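Local coordinates for protein myosin-I heavy chain (Dictyostelium discoideum, PDB 5EJY) that is an actin-based class VII motor with ATPase activity, involved in the early steps of phagocytosis and adhesion, represented here by a MyTH4-FERM unit of its tail, at residues Ser462-Val467 and Gln478-Val484. Numbering follows the deposited sequence.
Sequences SDDKSV and QAFTGDV
Val-467 and Ala-479 form a hydrogen-bonded pair of the antiparallel hairpin, joined by Val-467 N to Ala-479 O (3.0 Å) and Ala-479 N to Val-467 O (2.9 Å). Next comes the non-hydrogen-bonded pair Ser-466 and Phe-480, and beyond it Thr-481 N donates to Lys-465 O. Packing is tight against the 463-465 turn that leads into strand 466-470, where Val-484, in the first turn of the C-terminal helix 484-499 of the FERM region, splits its two methyls: CG1 meets Val-467 CG2 (3.7 Å) and Asp-463 O, while CG2 lies against the backbone of Asp-464 to Ser-466. The face carrying Ser-466 and Phe-480 combines a ring contact, Ser-466 CB to Phe-480 CD1 at 3.6 Å, with a polar chain. Gln-478, with CG anti to its backbone N (chi1 -179°) and an extended chain, brings NE2 to Ser-466 OG at 2.9 Å, the oxygen lying nearly in the amide plane. That hydroxyl in turn donates to Asp-463 OD1, which Lys-465 N reaches from the opposite face of the carboxylate, closing an Asx turn. A leucine in place of Gln-478 would probably leave Ser-466 OG without its donor and the carboxylate less firmly positioned. On the solvent side, at the exposed Asp-464 and Lys-465, a water lies between Asp-464 O and Gly-482 O, 2.9 and 3.0 Å away. Hydrogen bonds running from amide to hydroxyl to carboxylate thus probably help to fix the 463-465 turn, while apolar contacts anchor it to the helix.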
loop_
_atom_site.group_PDB
_atom_site.type_symbol
_atom_site.label_atom_id
_atom_site.label_comp_id
_atom_site.label_asym_id
_atom_site.label_seq_id
_atom_site.Cartn_x
_atom_site.Cartn_y
_atom_site.Cartn_z
ATOM N N SER A 462 -18.654 -10.174 7.868
ATOM C CA SER A 462 -17.420 -9.862 8.583
ATOM C C SER A 462 -17.589 -8.557 9.348
ATOM O O SER A 462 -18.520 -7.800 9.087
ATOM C CB SER A 462 -16.235 -9.745 7.618
ATOM O OG SER A 462 -16.406 -8.657 6.707
ATOM N N ASP A 463 -16.699 -8.306 10.303
ATOM C CA ASP A 463 -16.680 -7.018 10.984
ATOM C C ASP A 463 -15.239 -6.546 11.148
ATOM O O ASP A 463 -14.364 -6.968 10.391
ATOM C CB ASP A 463 -17.457 -7.047 12.315
ATOM C CG ASP A 463 -16.957 -8.104 13.280
ATOM O OD1 ASP A 463 -15.790 -8.530 13.190
ATOM O OD2 ASP A 463 -17.741 -8.499 14.164
ATOM N N ASP A 464 -14.989 -5.672 12.118
ATOM C CA ASP A 464 -13.647 -5.122 12.300
ATOM C C ASP A 464 -12.649 -6.170 12.757
ATOM O O ASP A 464 -11.442 -6.026 12.540
ATOM C CB ASP A 464 -13.680 -3.984 13.323
ATOM C CG ASP A 464 -14.437 -2.778 12.816
ATOM O OD1 ASP A 464 -14.412 -2.559 11.587
ATOM O OD2 ASP A 464 -15.060 -2.061 13.633
ATOM N N LYS A 465 -13.153 -7.225 13.393
ATOM C CA LYS A 465 -12.284 -8.180 14.071
ATOM C C LYS A 465 -12.483 -9.644 13.688
ATOM O O LYS A 465 -11.762 -10.509 14.167
ATOM C CB LYS A 465 -12.448 -8.038 15.586
ATOM C CG LYS A 465 -11.934 -6.708 16.131
ATOM C CD LYS A 465 -12.092 -6.627 17.637
ATOM C CE LYS A 465 -11.211 -7.642 18.344
ATOM N NZ LYS A 465 -11.385 -7.593 19.822
ATOM N N SER A 466 -13.454 -9.933 12.832
ATOM C CA SER A 466 -13.763 -11.330 12.553
ATOM C C SER A 466 -14.368 -11.532 11.180
ATOM O O SER A 466 -14.815 -10.582 10.536
ATOM C CB SER A 466 -14.748 -11.859 13.602
ATOM O OG SER A 466 -16.023 -11.253 13.420
ATOM N N VAL A 467 -14.375 -12.784 10.740
ATOM C CA VAL A 467 -15.132 -13.187 9.565
ATOM C C VAL A 467 -15.978 -14.384 9.989
ATOM O O VAL A 467 -15.489 -15.298 10.646
ATOM C CB VAL A 467 -14.226 -13.598 8.391
ATOM C CG1 VAL A 467 -15.069 -13.999 7.175
ATOM C CG2 VAL A 467 -13.270 -12.444 8.017
ATOM N N GLN A 478 -17.286 -17.950 13.960
ATOM C CA GLN A 478 -16.882 -16.552 13.923
ATOM C C GLN A 478 -15.406 -16.518 14.234
ATOM O O GLN A 478 -14.990 -16.588 15.401
ATOM C CB GLN A 478 -17.674 -15.675 14.900
ATOM C CG GLN A 478 -17.257 -14.203 14.819
ATOM C CD GLN A 478 -18.072 -13.299 15.710
ATOM O OE1 GLN A 478 -18.728 -13.757 16.640
ATOM N NE2 GLN A 478 -18.036 -12.000 15.427
ATOM N N ALA A 479 -14.613 -16.475 13.166
ATOM C CA ALA A 479 -13.163 -16.507 13.277
ATOM C C ALA A 479 -12.605 -15.109 13.503
ATOM O O ALA A 479 -12.635 -14.271 12.604
ATOM C CB ALA A 479 -12.538 -17.117 12.006
ATOM N N PHE A 480 -12.092 -14.869 14.706
ATOM C CA PHE A 480 -11.428 -13.616 15.025
ATOM C C PHE A 480 -9.999 -13.642 14.523
ATOM O O PHE A 480 -9.299 -14.636 14.664
ATOM C CB PHE A 480 -11.450 -13.350 16.531
ATOM C CG PHE A 480 -12.832 -13.110 17.061
ATOM C CD1 PHE A 480 -13.423 -11.859 16.946
ATOM C CD2 PHE A 480 -13.560 -14.144 17.614
ATOM C CE1 PHE A 480 -14.701 -11.631 17.412
ATOM C CE2 PHE A 480 -14.854 -13.922 18.093
ATOM C CZ PHE A 480 -15.419 -12.665 17.991
ATOM N N THR A 481 -9.569 -12.533 13.939
ATOM C CA THR A 481 -8.231 -12.470 13.378
ATOM C C THR A 481 -7.813 -11.014 13.292
ATOM O O THR A 481 -8.658 -10.131 13.140
ATOM C CB THR A 481 -8.181 -13.144 11.990
ATOM O OG1 THR A 481 -6.824 -13.203 11.535
ATOM C CG2 THR A 481 -9.042 -12.377 10.972
ATOM N N GLY A 482 -6.518 -10.760 13.416
ATOM C CA GLY A 482 -6.030 -9.395 13.357
ATOM C C GLY A 482 -6.126 -8.779 11.968
ATOM O O GLY A 482 -6.267 -7.568 11.830
ATOM N N ASP A 483 -6.038 -9.608 10.933
ATOM C CA ASP A 483 -6.036 -9.100 9.556
ATOM C C ASP A 483 -7.294 -9.544 8.824
ATOM O O ASP A 483 -7.231 -10.378 7.923
ATOM C CB ASP A 483 -4.800 -9.596 8.811
ATOM C CG ASP A 483 -4.522 -8.810 7.509
ATOM O OD1 ASP A 483 -5.402 -8.123 6.973
ATOM O OD2 ASP A 483 -3.404 -8.905 7.010
ATOM N N VAL A 484 -8.426 -8.969 9.206
ATOM C CA VAL A 484 -9.722 -9.354 8.635
ATOM C C VAL A 484 -9.747 -9.204 7.115
ATOM O O VAL A 484 -10.261 -10.067 6.407
ATOM C CB VAL A 484 -10.876 -8.550 9.261
ATOM C CG1 VAL A 484 -12.217 -8.898 8.597
ATOM C CG2 VAL A 484 -10.945 -8.823 10.760
HETATM O O HOH W 1 -8.869 -7.075 13.313
#